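Local coordinates for meta cleavage compound hydrolase (Janthinobacterium, PDB 1J1I), which hydrolyses a carbon-carbon bond of the meta-cleavage product formed during carbazole degradation, very likely yielding anthranilate, as an alpha/beta-hydrolase, at residues Glu18-Arg29 with Ala70-Ala80; Tyr30-Leu41 with Ile59-Ala70. All coordinates share one frame; numbering follows the deposited sequence.

Contact 1 of 2, residues Glu18-Arg29 with Ala70-Ala80; sequences ERFVNAGGVETR and AMDMLGFGKTA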
loop_
_atom_site.group_PDB
_atom_site.type_symbol
_atom_site.label_atom_id
_atom_site.label_comp_id
_atom_site.label_asym_id
_atom_site.label_seq_id
_atom_site.Cartn_x
_atom_site.Cartn_y
_atom_site.Cartn_z
ATOM N N GLU A 18 18.170 23.002 10.793
ATOM C CA GLU A 18 17.144 23.411 11.742
ATOM C C GLU A 18 16.822 24.888 11.539
ATOM O O GLU A 18 17.723 25.722 11.424
ATOM C CB GLU A 18 17.621 23.168 13.171
ATOM C CG GLU A 18 16.590 23.504 14.227
ATOM C CD GLU A 18 17.145 23.347 15.617
ATOM O OE1 GLU A 18 18.078 24.099 15.969
ATOM O OE2 GLU A 18 16.657 22.470 16.355
ATOM N N ARG A 19 15.532 25.201 11.506
ATOM C CA ARG A 19 15.064 26.566 11.283
ATOM C C ARG A 19 13.936 26.920 12.245
ATOM O O ARG A 19 13.328 26.040 12.857
ATOM C CB ARG A 19 14.536 26.693 9.851
ATOM C CG ARG A 19 15.325 27.588 8.911
ATOM C CD ARG A 19 16.632 26.972 8.462
ATOM N NE ARG A 19 17.050 27.536 7.179
ATOM C CZ ARG A 19 18.259 27.389 6.645
ATOM N NH1 ARG A 19 19.191 26.699 7.282
ATOM N NH2 ARG A 19 18.534 27.930 5.467
ATOM N N PHE A 20 13.652 28.214 12.366
ATOM C CA PHE A 20 12.578 28.685 13.230
ATOM C C PHE A 20 11.765 29.737 12.488
ATOM O O PHE A 20 12.302 30.491 11.676
ATOM C CB PHE A 20 13.137 29.283 14.525
ATOM C CG PHE A 20 13.818 28.280 15.417
ATOM C CD1 PHE A 20 15.116 27.854 15.152
ATOM C CD2 PHE A 20 13.157 27.762 16.523
ATOM C CE1 PHE A 20 15.748 26.925 15.981
ATOM C CE2 PHE A 20 13.777 26.833 17.359
ATOM C CZ PHE A 20 15.074 26.413 17.089
ATOM N N VAL A 21 10.466 29.783 12.760
ATOM C CA VAL A 21 9.590 30.746 12.111
ATOM C C VAL A 21 8.456 31.137 13.054
ATOM O O VAL A 21 8.040 30.347 13.894
ATOM C CB VAL A 21 8.984 30.151 10.808
ATOM C CG1 VAL A 21 8.071 28.971 11.138
ATOM C CG2 VAL A 21 8.216 31.220 10.045
ATOM N N ASN A 22 7.962 32.362 12.918
ATOM C CA ASN A 22 6.858 32.813 13.755
ATOM C C ASN A 22 5.546 32.366 13.105
ATOM O O ASN A 22 5.134 32.911 12.080
ATOM C CB ASN A 22 6.883 34.339 13.884
ATOM C CG ASN A 22 5.894 34.854 14.913
ATOM O OD1 ASN A 22 4.791 34.331 15.040
ATOM N ND2 ASN A 22 6.283 35.899 15.642
ATOM N N ALA A 23 4.893 31.367 13.692
ATOM C CA ALA A 23 3.633 30.876 13.138
ATOM C C ALA A 23 2.448 31.510 13.851
ATOM O O ALA A 23 1.939 30.975 14.836
ATOM C CB ALA A 23 3.565 29.338 13.235
ATOM N N GLY A 24 2.028 32.670 13.347
ATOM C CA GLY A 24 0.904 33.376 13.930
ATOM C C GLY A 24 1.043 33.687 15.409
ATOM O O GLY A 24 0.050 33.718 16.132
ATOM N N GLY A 25 2.269 33.913 15.867
ATOM C CA GLY A 25 2.470 34.222 17.271
ATOM C C GLY A 25 3.183 33.127 18.032
ATOM O O GLY A 25 3.667 33.352 19.139
ATOM N N VAL A 26 3.247 31.936 17.448
ATOM C CA VAL A 26 3.927 30.818 18.093
ATOM C C VAL A 26 5.228 30.497 17.354
ATOM O O VAL A 26 5.197 30.014 16.220
ATOM C CB VAL A 26 3.032 29.545 18.114
ATOM C CG1 VAL A 26 3.776 28.388 18.789
ATOM C CG2 VAL A 26 1.732 29.832 18.861
ATOM N N GLU A 27 6.371 30.786 17.979
ATOM C CA GLU A 27 7.656 30.483 17.352
ATOM C C GLU A 27 7.648 28.977 17.144
ATOM O O GLU A 27 7.318 28.224 18.061
ATOM C CB GLU A 27 8.842 30.857 18.252
ATOM C CG GLU A 27 9.602 32.135 17.872
ATOM C CD GLU A 27 9.641 32.410 16.372
ATOM O OE1 GLU A 27 8.715 33.077 15.887
ATOM O OE2 GLU A 27 10.584 31.960 15.683
ATOM N N THR A 28 8.028 28.543 15.948
ATOM C CA THR A 28 8.000 27.126 15.616
ATOM C C THR A 28 9.316 26.632 15.040
ATOM O O THR A 28 9.936 27.302 14.216
ATOM C CB THR A 28 6.869 26.853 14.602
ATOM O OG1 THR A 28 5.648 27.412 15.102
ATOM C CG2 THR A 28 6.683 25.357 14.380
ATOM N N ARG A 29 9.736 25.455 15.487
ATOM C CA ARG A 29 10.975 24.852 15.021
ATOM C C ARG A 29 10.693 23.773 13.992
ATOM O O ARG A 29 9.785 22.959 14.165
ATOM C CB ARG A 29 11.731 24.227 16.198
ATOM C CG ARG A 29 12.992 23.463 15.808
ATOM C CD ARG A 29 12.848 21.982 16.115
ATOM N NE ARG A 29 14.131 21.289 16.063
ATOM C CZ ARG A 29 14.337 20.065 16.537
ATOM N NH1 ARG A 29 13.341 19.391 17.098
ATOM N NH2 ARG A 29 15.544 19.520 16.462
ATOM N N ALA A 70 9.951 19.111 8.447
ATOM C CA ALA A 70 9.508 18.385 9.635
ATOM C C ALA A 70 9.261 19.406 10.746
ATOM O O ALA A 70 10.202 19.969 11.300
ATOM C CB ALA A 70 10.574 17.373 10.062
ATOM N N MET A 71 7.987 19.624 11.065
ATOM C CA MET A 71 7.569 20.614 12.063
ATOM C C MET A 71 7.248 20.073 13.454
ATOM O O MET A 71 6.553 19.073 13.585
ATOM C CB MET A 71 6.328 21.350 11.539
ATOM C CG MET A 71 5.769 22.443 12.456
ATOM S SD MET A 71 3.993 22.763 12.158
ATOM C CE MET A 71 3.257 21.608 13.353
ATOM N N ASP A 72 7.749 20.750 14.488
ATOM C CA ASP A 72 7.438 20.360 15.862
ATOM C C ASP A 72 6.085 20.978 16.196
ATOM O O ASP A 72 5.880 22.182 16.002
ATOM C CB ASP A 72 8.482 20.900 16.848
ATOM C CG ASP A 72 9.723 20.035 16.926
ATOM O OD1 ASP A 72 9.801 19.012 16.203
ATOM O OD2 ASP A 72 10.620 20.388 17.720
ATOM N N MET A 73 5.155 20.163 16.682
ATOM C CA MET A 73 3.841 20.672 17.039
ATOM C C MET A 73 3.892 21.590 18.254
ATOM O O MET A 73 4.844 21.575 19.034
ATOM C CB MET A 73 2.875 19.527 17.353
ATOM C CG MET A 73 2.452 18.692 16.145
ATOM S SD MET A 73 1.168 17.510 16.594
ATOM C CE MET A 73 2.158 16.227 17.362
ATOM N N LEU A 74 2.843 22.386 18.394
ATOM C CA LEU A 74 2.680 23.301 19.515
ATOM C C LEU A 74 2.900 22.523 20.812
ATOM O O LEU A 74 2.261 21.492 21.036
ATOM C CB LEU A 74 1.256 23.861 19.493
ATOM C CG LEU A 74 0.753 24.729 20.646
ATOM C CD1 LEU A 74 1.493 26.059 20.668
ATOM C CD2 LEU A 74 -0.748 24.951 20.464
ATOM N N GLY A 75 3.808 23.014 21.651
ATOM C CA GLY A 75 4.081 22.360 22.921
ATOM C C GLY A 75 5.099 21.231 22.906
ATOM O O GLY A 75 5.439 20.696 23.962
ATOM N N PHE A 76 5.587 20.857 21.724
ATOM C CA PHE A 76 6.563 19.773 21.619
ATOM C C PHE A 76 7.921 20.236 21.105
ATOM O O PHE A 76 8.049 21.317 20.527
ATOM C CB PHE A 76 6.057 18.666 20.676
ATOM C CG PHE A 76 4.902 17.868 21.221
ATOM C CD1 PHE A 76 3.623 18.406 21.275
ATOM C CD2 PHE A 76 5.102 16.568 21.676
ATOM C CE1 PHE A 76 2.555 17.659 21.776
ATOM C CE2 PHE A 76 4.041 15.812 22.180
ATOM C CZ PHE A 76 2.766 16.360 22.229
ATOM N N GLY A 77 8.927 19.387 21.312
ATOM C CA GLY A 77 10.275 19.667 20.852
ATOM C C GLY A 77 10.795 21.054 21.171
ATOM O O GLY A 77 10.866 21.444 22.337
ATOM N N LYS A 78 11.162 21.800 20.131
ATOM C CA LYS A 78 11.688 23.146 20.318
ATOM C C LYS A 78 10.678 24.230 19.971
ATOM O O LYS A 78 10.999 25.417 19.998
ATOM C CB LYS A 78 12.961 23.337 19.491
ATOM C CG LYS A 78 14.112 22.431 19.915
ATOM C CD LYS A 78 15.388 22.792 19.178
ATOM C CE LYS A 78 16.514 21.826 19.518
ATOM N NZ LYS A 78 17.771 22.160 18.790
ATOM N N THR A 79 9.459 23.821 19.634
ATOM C CA THR A 79 8.410 24.778 19.310
ATOM C C THR A 79 7.945 25.428 20.607
ATOM O O THR A 79 8.086 24.841 21.680
ATOM C CB THR A 79 7.239 24.079 18.586
ATOM O OG1 THR A 79 7.613 23.850 17.224
ATOM C CG2 THR A 79 5.976 24.925 18.626
ATOM N N ALA A 80 7.403 26.638 20.505
ATOM C CA ALA A 80 6.943 27.396 21.668
ATOM C C ALA A 80 5.913 26.675 22.532
ATOM O O ALA A 80 5.087 25.901 22.046
ATOM C CB ALA A 80 6.388 28.753 21.225
HETATM O O HOH W 1 18.557 25.063 18.268
#
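Met71 meets Thr28 through its CG, which packs on the CG2 methyl of the threonine, where strand 67-71 gives way to the following loop. The next residue still follows strand 26-33: Asp72 N donates to Arg29 O at 3.0 Å, almost straight at 170°. Asp72 OD2 is then gripped twice, on its syn side by Arg29 NH1 and on its anti side by Lys78 N (2.8 Å), while OD1 is held by Ser51. The carboxylate and guanidinium planes are 71° apart. Leu74 CD1 reaches Val26 CG1 at 3.8 Å. Lys78, extended beyond CG, lays CD over one face of the Arg29 guanidinium, toward its rim, and Lys78 NZ takes the syn lone pair of Glu18 OE2 at 2.7 Å. That oxygen also accepts from Arg29 NE, so the two cations share one carboxylate in a salt-bridge network of Glu18, Arg29, Asp72 and Lys78, which Glu50 extends at Arg29 NH1. Thr79 holds OG1 anti to its carbonyl carbon (chi1 -77°), where it donates to Asp72 O and accepts from Arg29 N at 3.2 Å. Ala80 N donates a hydrogen bond to Glu27 O at 2.9 Å, and Ala80 CB packs on Val26 CG1. The contact lays this loop along the hairpin of strands 17-23 and 26-33, with helix 88-101 touching Val21, Met71 and Leu74, and helix 114-126 meeting Met73 and Phe76.

Contact 2 of 2, residues Tyr30-Leu41 with Ile59-Ala70; sequences YLEAGKGQPVIL and IPILARHYRVIA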
loop_
_atom_site.group_PDB
_atom_site.type_symbol
_atom_site.label_atom_id
_atom_site.label_comp_id
_atom_site.label_asym_id
_atom_site.label_seq_id
_atom_site.Cartn_x
_atom_site.Cartn_y
_atom_site.Cartn_z
ATOM N N TYR A 30 11.471 23.772 12.916
ATOM C CA TYR A 30 11.316 22.755 11.892
ATOM C C TYR A 30 12.659 22.335 11.321
ATOM O O TYR A 30 13.666 23.024 11.492
ATOM C CB TYR A 30 10.393 23.231 10.757
ATOM C CG TYR A 30 10.850 24.445 9.970
ATOM C CD1 TYR A 30 10.680 25.737 10.472
ATOM C CD2 TYR A 30 11.387 24.305 8.687
ATOM C CE1 TYR A 30 11.025 26.865 9.711
ATOM C CE2 TYR A 30 11.738 25.421 7.921
ATOM C CZ TYR A 30 11.550 26.697 8.439
ATOM O OH TYR A 30 11.871 27.801 7.676
ATOM N N LEU A 31 12.662 21.181 10.667
ATOM C CA LEU A 31 13.849 20.640 10.025
ATOM C C LEU A 31 13.569 20.725 8.531
ATOM O O LEU A 31 12.460 20.426 8.088
ATOM C CB LEU A 31 14.052 19.179 10.435
ATOM C CG LEU A 31 14.812 18.821 11.716
ATOM C CD1 LEU A 31 14.605 19.856 12.797
ATOM C CD2 LEU A 31 14.364 17.443 12.168
ATOM N N GLU A 32 14.560 21.136 7.751
ATOM C CA GLU A 32 14.359 21.249 6.315
ATOM C C GLU A 32 15.480 20.627 5.496
ATOM O O GLU A 32 16.653 20.694 5.867
ATOM C CB GLU A 32 14.181 22.717 5.923
ATOM C CG GLU A 32 14.202 22.955 4.425
ATOM C CD GLU A 32 13.823 24.373 4.059
ATOM O OE1 GLU A 32 14.047 25.281 4.888
ATOM O OE2 GLU A 32 13.313 24.579 2.940
ATOM N N ALA A 33 15.090 20.023 4.377
ATOM C CA ALA A 33 16.015 19.375 3.455
ATOM C C ALA A 33 15.320 19.144 2.120
ATOM O O ALA A 33 14.116 18.888 2.073
ATOM C CB ALA A 33 16.474 18.040 4.028
ATOM N N GLY A 34 16.076 19.243 1.032
ATOM C CA GLY A 34 15.498 19.003 -0.276
ATOM C C GLY A 34 14.911 20.187 -1.015
ATOM O O GLY A 34 14.805 21.290 -0.484
ATOM N N LYS A 35 14.515 19.931 -2.258
ATOM C CA LYS A 35 13.943 20.943 -3.131
ATOM C C LYS A 35 12.750 20.356 -3.867
ATOM O O LYS A 35 12.643 19.138 -4.019
ATOM C CB LYS A 35 14.985 21.391 -4.157
ATOM C CG LYS A 35 16.180 22.130 -3.576
ATOM C CD LYS A 35 17.386 22.047 -4.507
ATOM C CE LYS A 35 17.008 22.256 -5.972
ATOM N NZ LYS A 35 16.366 23.575 -6.228
ATOM N N GLY A 36 11.862 21.228 -4.331
ATOM C CA GLY A 36 10.690 20.774 -5.053
ATOM C C GLY A 36 9.402 20.999 -4.285
ATOM O O GLY A 36 9.321 21.894 -3.441
ATOM N N GLN A 37 8.393 20.188 -4.588
ATOM C CA GLN A 37 7.097 20.287 -3.927
ATOM C C GLN A 37 7.284 20.119 -2.421
ATOM O O GLN A 37 8.030 19.250 -1.979
ATOM C CB GLN A 37 6.152 19.206 -4.458
ATOM C CG GLN A 37 5.694 19.420 -5.891
ATOM C CD GLN A 37 4.751 20.602 -6.027
ATOM O OE1 GLN A 37 5.148 21.752 -5.844
ATOM N NE2 GLN A 37 3.489 20.319 -6.342
ATOM N N PRO A 38 6.603 20.948 -1.618
ATOM C CA PRO A 38 6.711 20.879 -0.160
ATOM C C PRO A 38 5.901 19.779 0.507
ATOM O O PRO A 38 4.711 19.609 0.225
ATOM C CB PRO A 38 6.233 22.252 0.274
ATOM C CG PRO A 38 5.142 22.503 -0.698
ATOM C CD PRO A 38 5.795 22.116 -2.011
ATOM N N VAL A 39 6.566 19.056 1.405
ATOM C CA VAL A 39 5.971 17.972 2.180
ATOM C C VAL A 39 6.275 18.219 3.654
ATOM O O VAL A 39 7.442 18.321 4.044
ATOM C CB VAL A 39 6.567 16.601 1.807
ATOM C CG1 VAL A 39 5.931 15.511 2.665
ATOM C CG2 VAL A 39 6.351 16.323 0.335
ATOM N N ILE A 40 5.224 18.306 4.467
ATOM C CA ILE A 40 5.376 18.542 5.896
ATOM C C ILE A 40 5.192 17.257 6.693
ATOM O O ILE A 40 4.183 16.564 6.546
ATOM C CB ILE A 40 4.347 19.571 6.406
ATOM C CG1 ILE A 40 4.537 20.905 5.675
ATOM C CG2 ILE A 40 4.488 19.740 7.924
ATOM C CD1 ILE A 40 3.568 21.991 6.117
ATOM N N LEU A 41 6.170 16.946 7.539
ATOM C CA LEU A 41 6.119 15.752 8.372
ATOM C C LEU A 41 5.742 16.186 9.787
ATOM O O LEU A 41 6.336 17.123 10.325
ATOM C CB LEU A 41 7.487 15.050 8.367
ATOM C CG LEU A 41 8.114 14.776 6.989
ATOM C CD1 LEU A 41 9.464 14.086 7.161
ATOM C CD2 LEU A 41 7.177 13.906 6.140
ATOM N N ILE A 59 13.735 11.648 6.351
ATOM C CA ILE A 59 14.005 12.910 5.677
ATOM C C ILE A 59 14.932 12.814 4.461
ATOM O O ILE A 59 14.585 13.307 3.392
ATOM C CB ILE A 59 14.569 13.963 6.662
ATOM C CG1 ILE A 59 13.529 14.270 7.741
ATOM C CG2 ILE A 59 14.915 15.252 5.917
ATOM C CD1 ILE A 59 14.058 15.118 8.884
ATOM N N PRO A 60 16.106 12.159 4.598
ATOM C CA PRO A 60 17.061 12.023 3.491
ATOM C C PRO A 60 16.441 11.410 2.246
ATOM O O PRO A 60 16.658 11.875 1.128
ATOM C CB PRO A 60 18.144 11.116 4.083
ATOM C CG PRO A 60 18.086 11.449 5.552
ATOM C CD PRO A 60 16.588 11.389 5.756
ATOM N N ILE A 61 15.669 10.354 2.454
ATOM C CA ILE A 61 15.031 9.659 1.351
ATOM C C ILE A 61 14.024 10.551 0.634
ATOM O O ILE A 61 14.056 10.688 -0.592
ATOM C CB ILE A 61 14.320 8.383 1.851
ATOM C CG1 ILE A 61 15.326 7.481 2.575
ATOM C CG2 ILE A 61 13.693 7.648 0.686
ATOM C CD1 ILE A 61 14.698 6.294 3.286
ATOM N N LEU A 62 13.129 11.164 1.397
ATOM C CA LEU A 62 12.119 12.026 0.804
ATOM C C LEU A 62 12.743 13.265 0.159
ATOM O O LEU A 62 12.303 13.714 -0.900
ATOM C CB LEU A 62 11.093 12.435 1.868
ATOM C CG LEU A 62 10.312 11.275 2.497
ATOM C CD1 LEU A 62 9.354 11.805 3.548
ATOM C CD2 LEU A 62 9.551 10.521 1.412
ATOM N N ALA A 63 13.782 13.796 0.793
ATOM C CA ALA A 63 14.458 14.991 0.305
ATOM C C ALA A 63 15.100 14.830 -1.075
ATOM O O ALA A 63 15.508 15.811 -1.698
ATOM C CB ALA A 63 15.503 15.442 1.321
ATOM N N ARG A 64 15.193 13.597 -1.556
ATOM C CA ARG A 64 15.771 13.370 -2.873
ATOM C C ARG A 64 14.782 13.807 -3.947
ATOM O O ARG A 64 15.161 14.024 -5.099
ATOM C CB ARG A 64 16.104 11.888 -3.069
ATOM C CG ARG A 64 17.562 11.623 -3.395
ATOM C CD ARG A 64 18.371 11.312 -2.148
ATOM N NE ARG A 64 18.030 10.001 -1.597
ATOM C CZ ARG A 64 18.661 9.432 -0.574
ATOM N NH1 ARG A 64 19.672 10.055 0.018
ATOM N NH2 ARG A 64 18.281 8.236 -0.143
ATOM N N HIS A 65 13.515 13.955 -3.565
ATOM C CA HIS A 65 12.481 14.325 -4.525
ATOM C C HIS A 65 11.572 15.485 -4.125
ATOM O O HIS A 65 10.836 16.000 -4.964
ATOM C CB HIS A 65 11.611 13.101 -4.819
ATOM C CG HIS A 65 12.390 11.896 -5.244
ATOM N ND1 HIS A 65 13.045 11.822 -6.454
ATOM C CD2 HIS A 65 12.642 10.728 -4.606
ATOM C CE1 HIS A 65 13.669 10.661 -6.543
ATOM N NE2 HIS A 65 13.441 9.978 -5.436
ATOM N N TYR A 66 11.609 15.887 -2.856
ATOM C CA TYR A 66 10.755 16.980 -2.389
ATOM C C TYR A 66 11.433 17.881 -1.371
ATOM O O TYR A 66 12.499 17.560 -0.846
ATOM C CB TYR A 66 9.487 16.429 -1.722
ATOM C CG TYR A 66 8.626 15.567 -2.603
ATOM C CD1 TYR A 66 8.874 14.201 -2.737
ATOM C CD2 TYR A 66 7.590 16.127 -3.346
ATOM C CE1 TYR A 66 8.109 13.414 -3.597
ATOM C CE2 TYR A 66 6.821 15.353 -4.207
ATOM C CZ TYR A 66 7.086 13.999 -4.330
ATOM O OH TYR A 66 6.343 13.242 -5.202
ATOM N N ARG A 67 10.797 19.019 -1.099
ATOM C CA ARG A 67 11.287 19.944 -0.087
ATOM C C ARG A 67 10.631 19.407 1.184
ATOM O O ARG A 67 9.423 19.552 1.373
ATOM C CB ARG A 67 10.796 21.371 -0.352
ATOM C CG ARG A 67 11.307 22.382 0.663
ATOM C CD ARG A 67 10.672 23.751 0.479
ATOM N NE ARG A 67 11.112 24.678 1.517
ATOM C CZ ARG A 67 10.568 25.869 1.742
ATOM N NH1 ARG A 67 9.551 26.290 1.003
ATOM N NH2 ARG A 67 11.047 26.638 2.709
ATOM N N VAL A 68 11.426 18.773 2.040
ATOM C CA VAL A 68 10.915 18.187 3.273
ATOM C C VAL A 68 10.974 19.149 4.455
ATOM O O VAL A 68 12.023 19.723 4.754
ATOM C CB VAL A 68 11.694 16.910 3.628
ATOM C CG1 VAL A 68 11.110 16.280 4.876
ATOM C CG2 VAL A 68 11.656 15.932 2.452
ATOM N N ILE A 69 9.842 19.302 5.132
ATOM C CA ILE A 69 9.724 20.200 6.278
ATOM C C ILE A 69 9.119 19.434 7.458
ATOM O O ILE A 69 7.925 19.129 7.460
ATOM C CB ILE A 69 8.807 21.403 5.926
ATOM C CG1 ILE A 69 9.385 22.186 4.736
ATOM C CG2 ILE A 69 8.609 22.294 7.148
ATOM C CD1 ILE A 69 10.656 22.982 5.031
ATOM N N ALA A 70 9.951 19.111 8.447
ATOM C CA ALA A 70 9.508 18.385 9.635
ATOM C C ALA A 70 9.261 19.406 10.746
ATOM O O ALA A 70 10.202 19.969 11.300
ATOM C CB ALA A 70 10.574 17.373 10.062
HETATM O O HOH W 2 14.793 17.467 -3.894
HETATM O O HOH W 3 9.184 17.953 -5.936
#
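Strand 67-71 of the mixed alpha/beta-hydrolase sheet is clasped here between two strands that follow one another in the chain, Tyr30-Ala33 antiparallel to it and Pro38-Leu41 parallel. Leu31 and Ala70 form a hydrogen-bonded antiparallel pair, as do Ala33 and Val68. Along the parallel edge, Val39 bonds through N to Arg67 O and through O to Ile69 N (2.8 Å), and Leu41 N continues to Ile69 O. On the face bearing Glu32 and Ile69, Arg67 has CG anti to the backbone N (chi1 -179°) and is extended as far as NE, which makes a salt bridge to Glu32 OE2 at 2.6 Å. NE meets this oxygen on the anti side, out of the carboxylate plane, while OE2 lies in the guanidinium plane; NH2 adds a weak bond to it and another to Asn103. Ile69 CD1 lies 3.6 Å from Glu32 CG, while Ile69 CG2 touches Tyr30 CD2. On the face bearing Leu31, Ala33, Val68 and Leu41 the contacts are apolar: Leu41 sends CD1 to Val68 CG1 (3.6 Å) and CD2 to Leu62 CD1, and Ile59 CG2 rests on Ala33 CB. In the loop between Ala33 and Pro38, one water links Lys35 N to Ala63 O. Helix 59-62 covers this apolar face with helix 51-55, which touches Leu31 and Leu41; helix 268-281 packs on Ile61, Leu62 and Tyr66. Strand 108-113 flanks Pro38-Leu41, and Phe98 of helix 88-101 meets Tyr30 edge-to-face on the Glu32 side.

How the contacts relate
From the N terminus the chain runs through the hairpin of strands 17-23 and 26-33, whose second strand passes straight from contact 1 into contact 2. Strand 38-42 and helices 51-55 and 59-62 follow before strand 67-71 inserts itself between 26-33 and 38-42. Contact 2 closes the shorter loop, and contact 1, formed as the chain leaves strand 67-71, closes a longer one that encloses it. Ala70 belongs to both. Probable hydrogen bonds from Arg19 N to Tyr30 O and from Met71 N to Leu41 O carry the sheet across their boundary. Together the two contacts join the outer hairpin to the parallel strands leading toward the core of the sheet.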